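Local coordinates for protein cysteine desulfurase (Thermococcus onnurineus, PDB 5B89) that probably uses pyridoxal 5'-phosphate to take sulfur from L-cysteine and pass it to a sulfur carrier, leaving L-alanine, at residues B[73-76]-B[77-81]; B[277-280]-B[281-285]; B[360-363]-B[364-368]. All coordinates share one frame; numbering follows the deposited sequence.

Contact 1 (B[73-76]-B[77-81])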
loop_
_atom_site.group_PDB
_atom_site.type_symbol
_atom_site.label_atom_id
_atom_site.label_comp_id
_atom_site.label_asym_id
_atom_site.label_seq_id
_atom_site.Cartn_x
_atom_site.Cartn_y
_atom_site.Cartn_z
ATOM N N ARG B 73 7.001 14.651 19.868
ATOM C CA ARG B 73 6.392 15.656 19.042
ATOM C C ARG B 73 6.259 15.354 17.606
ATOM O O ARG B 73 5.314 15.773 17.032
ATOM C CB ARG B 73 6.998 17.038 19.209
ATOM C CG ARG B 73 8.344 17.289 18.591
ATOM C CD ARG B 73 8.617 18.785 18.782
ATOM N NE ARG B 73 9.905 19.259 18.353
ATOM C CZ ARG B 73 10.925 19.544 19.168
ATOM N NH1 ARG B 73 10.807 19.438 20.470
ATOM N NH2 ARG B 73 12.047 19.973 18.649
ATOM N N LEU B 74 7.225 14.651 17.034
ATOM C CA LEU B 74 7.083 14.346 15.561
ATOM C C LEU B 74 5.983 13.306 15.396
ATOM O O LEU B 74 5.196 13.467 14.456
ATOM C CB LEU B 74 8.420 13.764 15.027
ATOM C CG LEU B 74 9.544 14.780 14.974
ATOM C CD1 LEU B 74 10.784 14.097 14.438
ATOM C CD2 LEU B 74 9.358 16.005 14.193
ATOM N N SER B 75 5.808 12.316 16.239
ATOM C CA SER B 75 4.771 11.334 16.162
ATOM C C SER B 75 3.448 12.057 16.379
ATOM O O SER B 75 2.457 11.722 15.770
ATOM C CB SER B 75 4.922 10.184 17.076
ATOM O OG SER B 75 3.894 9.178 16.921
ATOM N N GLN B 76 3.449 13.003 17.297
ATOM C CA GLN B 76 2.122 13.688 17.520
ATOM C C GLN B 76 1.715 14.414 16.312
ATOM O O GLN B 76 0.472 14.332 15.929
ATOM C CB GLN B 76 2.240 14.623 18.743
ATOM C CG GLN B 76 2.309 13.905 20.089
ATOM C CD GLN B 76 1.056 13.133 20.515
ATOM O OE1 GLN B 76 -0.044 13.685 20.381
ATOM N NE2 GLN B 76 1.173 11.965 21.082
ATOM N N MET B 77 2.617 15.079 15.619
ATOM C CA MET B 77 2.321 15.902 14.450
ATOM C C MET B 77 1.887 14.930 13.319
ATOM O O MET B 77 0.856 15.136 12.624
ATOM C CB MET B 77 3.459 16.795 13.919
ATOM C CG MET B 77 3.073 17.608 12.733
ATOM S SD MET B 77 1.582 18.676 12.920
ATOM C CE MET B 77 2.116 19.882 14.145
ATOM N N ALA B 78 2.659 13.891 13.091
ATOM C CA ALA B 78 2.272 12.867 12.077
ATOM C C ALA B 78 0.910 12.252 12.333
ATOM O O ALA B 78 0.145 12.139 11.395
ATOM C CB ALA B 78 3.376 11.793 11.935
ATOM N N THR B 79 0.634 11.881 13.554
ATOM C CA THR B 79 -0.643 11.291 13.944
ATOM C C THR B 79 -1.756 12.336 13.677
ATOM O O THR B 79 -2.802 11.956 13.086
ATOM C CB THR B 79 -0.668 10.861 15.404
ATOM O OG1 THR B 79 0.327 9.878 15.594
ATOM C CG2 THR B 79 -1.977 10.261 15.726
ATOM N N HIS B 80 -1.576 13.579 14.091
ATOM C CA HIS B 80 -2.627 14.609 13.806
ATOM C C HIS B 80 -2.858 14.742 12.357
ATOM O O HIS B 80 -4.048 14.761 11.937
ATOM C CB HIS B 80 -2.177 15.932 14.389
ATOM C CG HIS B 80 -2.845 17.184 13.844
ATOM N ND1 HIS B 80 -4.109 17.563 14.256
ATOM C CD2 HIS B 80 -2.458 18.102 12.924
ATOM C CE1 HIS B 80 -4.472 18.652 13.601
ATOM N NE2 HIS B 80 -3.486 19.008 12.793
ATOM N N LYS B 81 -1.826 14.818 11.495
ATOM C CA LYS B 81 -2.008 14.997 10.059
ATOM C C LYS B 81 -2.622 13.708 9.444
ATOM O O LYS B 81 -3.425 13.817 8.466
ATOM C CB LYS B 81 -0.699 15.385 9.360
ATOM C CG LYS B 81 -0.272 16.786 9.748
ATOM C CD LYS B 81 -1.121 17.876 9.219
ATOM C CE LYS B 81 -1.011 18.043 7.796
ATOM N NZ LYS B 81 -1.810 19.178 7.217
#
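Ser75 O is gripped twice by Thr79, and it illustrates how a helical carbonyl can serve a backbone and a side-chain donor at once. The amide Thr79 N makes the regular i to i+4 bond at 2.9 Å, while Thr79 OG1 donates to Ser75 O at 2.8 Å. The two donors come from opposite faces of the carbonyl plane, the hydroxyl tilted 33° from it. OG1 can reach back because it stands beside its own backbone N, with chi1 at -61°; CG2 takes the position anti to that nitrogen. The same hydroxyl is also bonded to Arg69 N in the preceding loop. A valine at Thr79 has no hydroxyl, so Ser75 O would probably keep only the amide of its two donors there, and the Arg69 amide would be likely to lose this partner. Ser75 OG stays 3.9 Å from Thr79 OG1 and is engaged instead with Asn66 O and Gly70 N. Along the rest of the segment the pattern is plain helix: Met77 N bonds to Arg73 O, Ala78 N to Leu74 O, and His80 N to Gln76 O. At the first residue of helix 73-93, Arg73 N is bonded to Asp364 OD1 of the second subunit, and a bound alanine lies about 9 Å from the Ser75 side chain. With Ser75 and Thr79 both bonded to the 66-70 loop, the polar chemistry of the first two turns ties the helix start to the chain that leads into it.

Contact 2 (B[277-280]-B[281-285])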
loop_
_atom_site.group_PDB
_atom_site.type_symbol
_atom_site.label_atom_id
_atom_site.label_comp_id
_atom_site.label_asym_id
_atom_site.label_seq_id
_atom_site.Cartn_x
_atom_site.Cartn_y
_atom_site.Cartn_z
ATOM N N LEU B 277 -8.902 -7.799 19.068
ATOM C CA LEU B 277 -8.718 -6.630 18.151
ATOM C C LEU B 277 -9.291 -5.357 18.692
ATOM O O LEU B 277 -10.205 -5.454 19.555
ATOM C CB LEU B 277 -9.334 -6.970 16.838
ATOM C CG LEU B 277 -8.653 -8.159 16.129
ATOM C CD1 LEU B 277 -9.340 -8.445 14.828
ATOM C CD2 LEU B 277 -7.139 -7.970 15.907
ATOM N N THR B 278 -8.753 -4.219 18.293
ATOM C CA THR B 278 -9.271 -2.895 18.599
ATOM C C THR B 278 -10.474 -2.498 17.712
ATOM O O THR B 278 -10.995 -3.348 16.977
ATOM C CB THR B 278 -8.193 -1.837 18.515
ATOM O OG1 THR B 278 -8.616 -0.707 19.300
ATOM C CG2 THR B 278 -7.744 -1.504 17.152
ATOM N N GLU B 279 -10.940 -1.335 17.957
ATOM C CA GLU B 279 -12.125 -0.815 17.237
ATOM C C GLU B 279 -11.742 -0.255 15.863
ATOM O O GLU B 279 -10.594 0.169 15.611
ATOM C CB GLU B 279 -12.822 0.262 18.061
ATOM C CG GLU B 279 -13.302 -0.155 19.480
ATOM C CD GLU B 279 -14.149 -1.433 19.505
ATOM O OE1 GLU B 279 -15.300 -1.415 19.005
ATOM O OE2 GLU B 279 -13.648 -2.480 20.016
ATOM N N PRO B 280 -12.715 -0.104 14.960
ATOM C CA PRO B 280 -12.485 0.631 13.679
ATOM C C PRO B 280 -12.124 2.051 13.883
ATOM O O PRO B 280 -12.566 2.700 14.860
ATOM C CB PRO B 280 -13.863 0.497 13.008
ATOM C CG PRO B 280 -14.445 -0.722 13.570
ATOM C CD PRO B 280 -14.103 -0.634 14.983
ATOM N N PRO B 281 -11.343 2.677 12.977
ATOM C CA PRO B 281 -10.862 2.039 11.739
ATOM C C PRO B 281 -9.529 1.287 11.917
ATOM O O PRO B 281 -9.169 0.499 11.045
ATOM C CB PRO B 281 -10.600 3.229 10.864
ATOM C CG PRO B 281 -10.270 4.349 11.789
ATOM C CD PRO B 281 -11.054 4.107 13.043
ATOM N N GLU B 282 -8.841 1.454 13.041
ATOM C CA GLU B 282 -7.530 0.785 13.262
ATOM C C GLU B 282 -7.646 -0.687 13.260
ATOM O O GLU B 282 -6.638 -1.382 12.902
ATOM C CB GLU B 282 -6.935 1.251 14.590
ATOM C CG GLU B 282 -6.470 2.669 14.585
ATOM C CD GLU B 282 -7.599 3.710 14.786
ATOM O OE1 GLU B 282 -8.758 3.317 15.138
ATOM O OE2 GLU B 282 -7.316 4.929 14.617
ATOM N N ARG B 283 -8.804 -1.318 13.570
ATOM C CA ARG B 283 -9.017 -2.734 13.490
ATOM C C ARG B 283 -8.625 -3.293 12.113
ATOM O O ARG B 283 -8.310 -4.461 11.993
ATOM C CB ARG B 283 -10.528 -3.067 13.760
ATOM C CG ARG B 283 -10.890 -4.503 13.760
ATOM C CD ARG B 283 -12.401 -4.795 13.928
ATOM N NE ARG B 283 -12.837 -4.347 15.204
ATOM C CZ ARG B 283 -14.140 -4.348 15.551
ATOM N NH1 ARG B 283 -15.064 -4.713 14.655
ATOM N NH2 ARG B 283 -14.509 -3.960 16.766
ATOM N N PHE B 284 -8.777 -2.446 11.085
ATOM C CA PHE B 284 -8.618 -2.875 9.679
ATOM C C PHE B 284 -7.272 -2.538 9.084
ATOM O O PHE B 284 -7.052 -2.935 7.917
ATOM C CB PHE B 284 -9.816 -2.298 8.886
ATOM C CG PHE B 284 -11.144 -2.729 9.431
ATOM C CD1 PHE B 284 -11.440 -4.022 9.518
ATOM C CD2 PHE B 284 -12.065 -1.827 9.850
ATOM C CE1 PHE B 284 -12.661 -4.431 10.053
ATOM C CE2 PHE B 284 -13.332 -2.240 10.330
ATOM C CZ PHE B 284 -13.587 -3.537 10.450
ATOM N N GLU B 285 -6.427 -1.788 9.794
ATOM C CA GLU B 285 -5.223 -1.253 9.230
ATOM C C GLU B 285 -3.986 -1.914 9.884
ATOM O O GLU B 285 -3.559 -1.461 10.938
ATOM C CB GLU B 285 -5.168 0.241 9.388
ATOM C CG GLU B 285 -6.225 0.956 8.604
ATOM C CD GLU B 285 -6.102 2.469 8.618
ATOM O OE1 GLU B 285 -5.374 3.171 9.449
ATOM O OE2 GLU B 285 -6.791 3.094 7.756
HETATM O O HOH W 1 -8.913 2.086 17.729
#
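The guanidinium of Arg283 lies flat against Pro280, whose CD sits 3.7 Å above the plane and over its centre, while Thr278 O and Glu279 OE2 lie at its edge, in plane. Here the bond from Arg283 NE to Thr278 O is 2.7 Å long and nearly straight, at 176°, lying in both the guanidinium and the carbonyl planes. Glu279 has its carboxylate turned 90° to the guanidinium, and the salt bridge, Glu279 OE1 to Arg283 NH2, is long at 3.5 Å. The arginine chain runs extended until a bend at chi3 (-64°) turns NE to Thr278 O and lays the flat group against the proline. One face of the Phe284 ring carries Arg283 CB, while Pro280 CG approaches Phe284 CE2 obliquely at 3.7 Å; Phe257 adds an edge-to-face ring contact. The backbone turns through a cis peptide before Pro281 into the 3-10 segment 282-284, and Arg283 N bonds to Glu279 O at 3.1 Å from well above the carbonyl plane. A water bridges Thr278 OG1 and Glu282 OE1, donating to the latter at 2.9 Å. This loop joins the hairpin of strands 267-271 and 274-277 to helix 291-307. Arg283 ties the turn together alongside the cis proline and the 3-10 bonds: proline packing and the straight NE bond probably set the guanidinium's rotation, and the long carboxylate pairing probably adds a weaker electrostatic complement.

Contact 3 (B[360-363]-B[364-368])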
loop_
_atom_site.group_PDB
_atom_site.type_symbol
_atom_site.label_atom_id
_atom_site.label_comp_id
_atom_site.label_asym_id
_atom_site.label_seq_id
_atom_site.Cartn_x
_atom_site.Cartn_y
_atom_site.Cartn_z
ATOM N N ALA B 360 -1.950 4.301 -30.887
ATOM C CA ALA B 360 -1.370 4.899 -29.748
ATOM C C ALA B 360 0.073 5.362 -29.938
ATOM O O ALA B 360 0.479 6.396 -29.382
ATOM C CB ALA B 360 -1.471 3.966 -28.520
ATOM N N ALA B 361 0.829 4.582 -30.694
ATOM C CA ALA B 361 2.217 4.935 -31.013
ATOM C C ALA B 361 2.294 6.166 -31.923
ATOM O O ALA B 361 3.101 7.024 -31.646
ATOM C CB ALA B 361 2.903 3.776 -31.685
ATOM N N ILE B 362 1.364 6.275 -32.900
ATOM C CA ILE B 362 1.321 7.497 -33.722
ATOM C C ILE B 362 1.001 8.738 -32.911
ATOM O O ILE B 362 1.595 9.803 -32.993
ATOM C CB ILE B 362 0.416 7.321 -34.914
ATOM C CG1 ILE B 362 0.997 6.316 -35.880
ATOM C CG2 ILE B 362 0.163 8.655 -35.634
ATOM C CD1 ILE B 362 -0.053 5.738 -36.746
ATOM N N LEU B 363 0.064 8.577 -31.950
ATOM C CA LEU B 363 -0.259 9.634 -31.087
ATOM C C LEU B 363 0.889 10.053 -30.208
ATOM O O LEU B 363 1.139 11.254 -30.010
ATOM C CB LEU B 363 -1.558 9.339 -30.270
ATOM C CG LEU B 363 -2.841 9.360 -31.154
ATOM C CD1 LEU B 363 -4.053 8.656 -30.544
ATOM C CD2 LEU B 363 -3.221 10.790 -31.516
ATOM N N ASP B 364 1.569 9.065 -29.676
ATOM C CA ASP B 364 2.762 9.299 -28.887
ATOM C C ASP B 364 3.882 10.083 -29.659
ATOM O O ASP B 364 4.457 10.972 -29.082
ATOM C CB ASP B 364 3.321 8.017 -28.293
ATOM C CG ASP B 364 4.537 8.256 -27.438
ATOM O OD1 ASP B 364 4.604 8.981 -26.394
ATOM O OD2 ASP B 364 5.614 7.802 -27.979
ATOM N N ASP B 365 4.003 9.774 -30.923
ATOM C CA ASP B 365 4.966 10.490 -31.771
ATOM C C ASP B 365 4.647 11.996 -31.673
ATOM O O ASP B 365 5.557 12.813 -31.841
ATOM C CB ASP B 365 4.834 10.016 -33.225
ATOM C CG ASP B 365 5.244 8.615 -33.526
ATOM O OD1 ASP B 365 5.939 7.967 -32.755
ATOM O OD2 ASP B 365 4.787 8.104 -34.593
ATOM N N HIS B 366 3.351 12.358 -31.642
ATOM C CA HIS B 366 2.831 13.677 -31.563
ATOM C C HIS B 366 2.641 14.223 -30.142
ATOM O O HIS B 366 1.971 15.175 -29.935
ATOM C CB HIS B 366 1.527 13.785 -32.356
ATOM C CG HIS B 366 1.670 13.580 -33.823
ATOM N ND1 HIS B 366 1.734 12.384 -34.466
ATOM C CD2 HIS B 366 1.700 14.527 -34.781
ATOM C CE1 HIS B 366 1.884 12.598 -35.782
ATOM N NE2 HIS B 366 1.853 13.871 -35.957
ATOM N N SER B 367 3.297 13.551 -29.175
ATOM C CA SER B 367 3.255 13.914 -27.792
ATOM C C SER B 367 1.819 13.899 -27.162
ATOM O O SER B 367 1.618 14.682 -26.239
ATOM C CB SER B 367 3.886 15.259 -27.538
ATOM O OG SER B 367 5.291 15.187 -27.913
ATOM N N ILE B 368 0.974 13.017 -27.707
ATOM C CA ILE B 368 -0.347 12.814 -27.135
ATOM C C ILE B 368 -0.349 11.384 -26.538
ATOM O O ILE B 368 -0.053 10.399 -27.137
ATOM C CB ILE B 368 -1.423 12.879 -28.224
ATOM C CG1 ILE B 368 -1.414 14.259 -28.913
ATOM C CG2 ILE B 368 -2.796 12.542 -27.603
ATOM C CD1 ILE B 368 -2.234 14.276 -30.213
#
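Helix 356-365 ends in a Schellman motif, in which Ile368 N reaches back to Leu363 O at 2.9 Å and Ser367 N to Asp364 O at 2.8 Å, while Ser367 takes the positive phi (60°) that turns the chain out of the helix. Before the break the ordinary bonds persist, Asp364 N to Ala360 O and Asp365 N to Ala361 O. The turn leads directly into strand 368-373, and its apolar side closes with the motif: Leu363 CD2 touches Ile368 CD1 at 3.9 Å, the two side chains crossing at a slant, with Val409 of helix 400-415 packed against both. Ala360 and Ala361 pack on Val71 of the second subunit, where Asp364 OD1 also accepts a bond from Arg73 N of that subunit. His366 adds a polar side-chain bond within the turn. Its CG stands beside its own backbone N (chi1 -65°), and this swings the imidazole back toward the last turn of the helix, where Ile362 O also receives a weak bond from the His366 amide. The main grip comes from the ring: His366 ND1 donates to Ile362 O at 3.0 Å with an angle of 174°, the oxygen only 1° out of the imidazole plane.

How the contacts relate
The three contacts show local chemistry following position in the fold. Contact 1 opens a helix and contact 3 closes one, whereas contact 2 shapes a loop between a hairpin and a helix. Burial differs too: half of the eight touching residues are buried in contact 1, three of nine in contact 3 and two of eight in contact 2. In contact 1 a side-chain hydroxyl doubles a regular helical bond; in contact 3 the helical pattern gives way to a terminating turn; contact 2 relies on proline, arginine and a bridging water. Contacts 1 and 3, with centres about 45 Å apart within one chain, nevertheless meet across the dimer interface, each touching the other's counterpart.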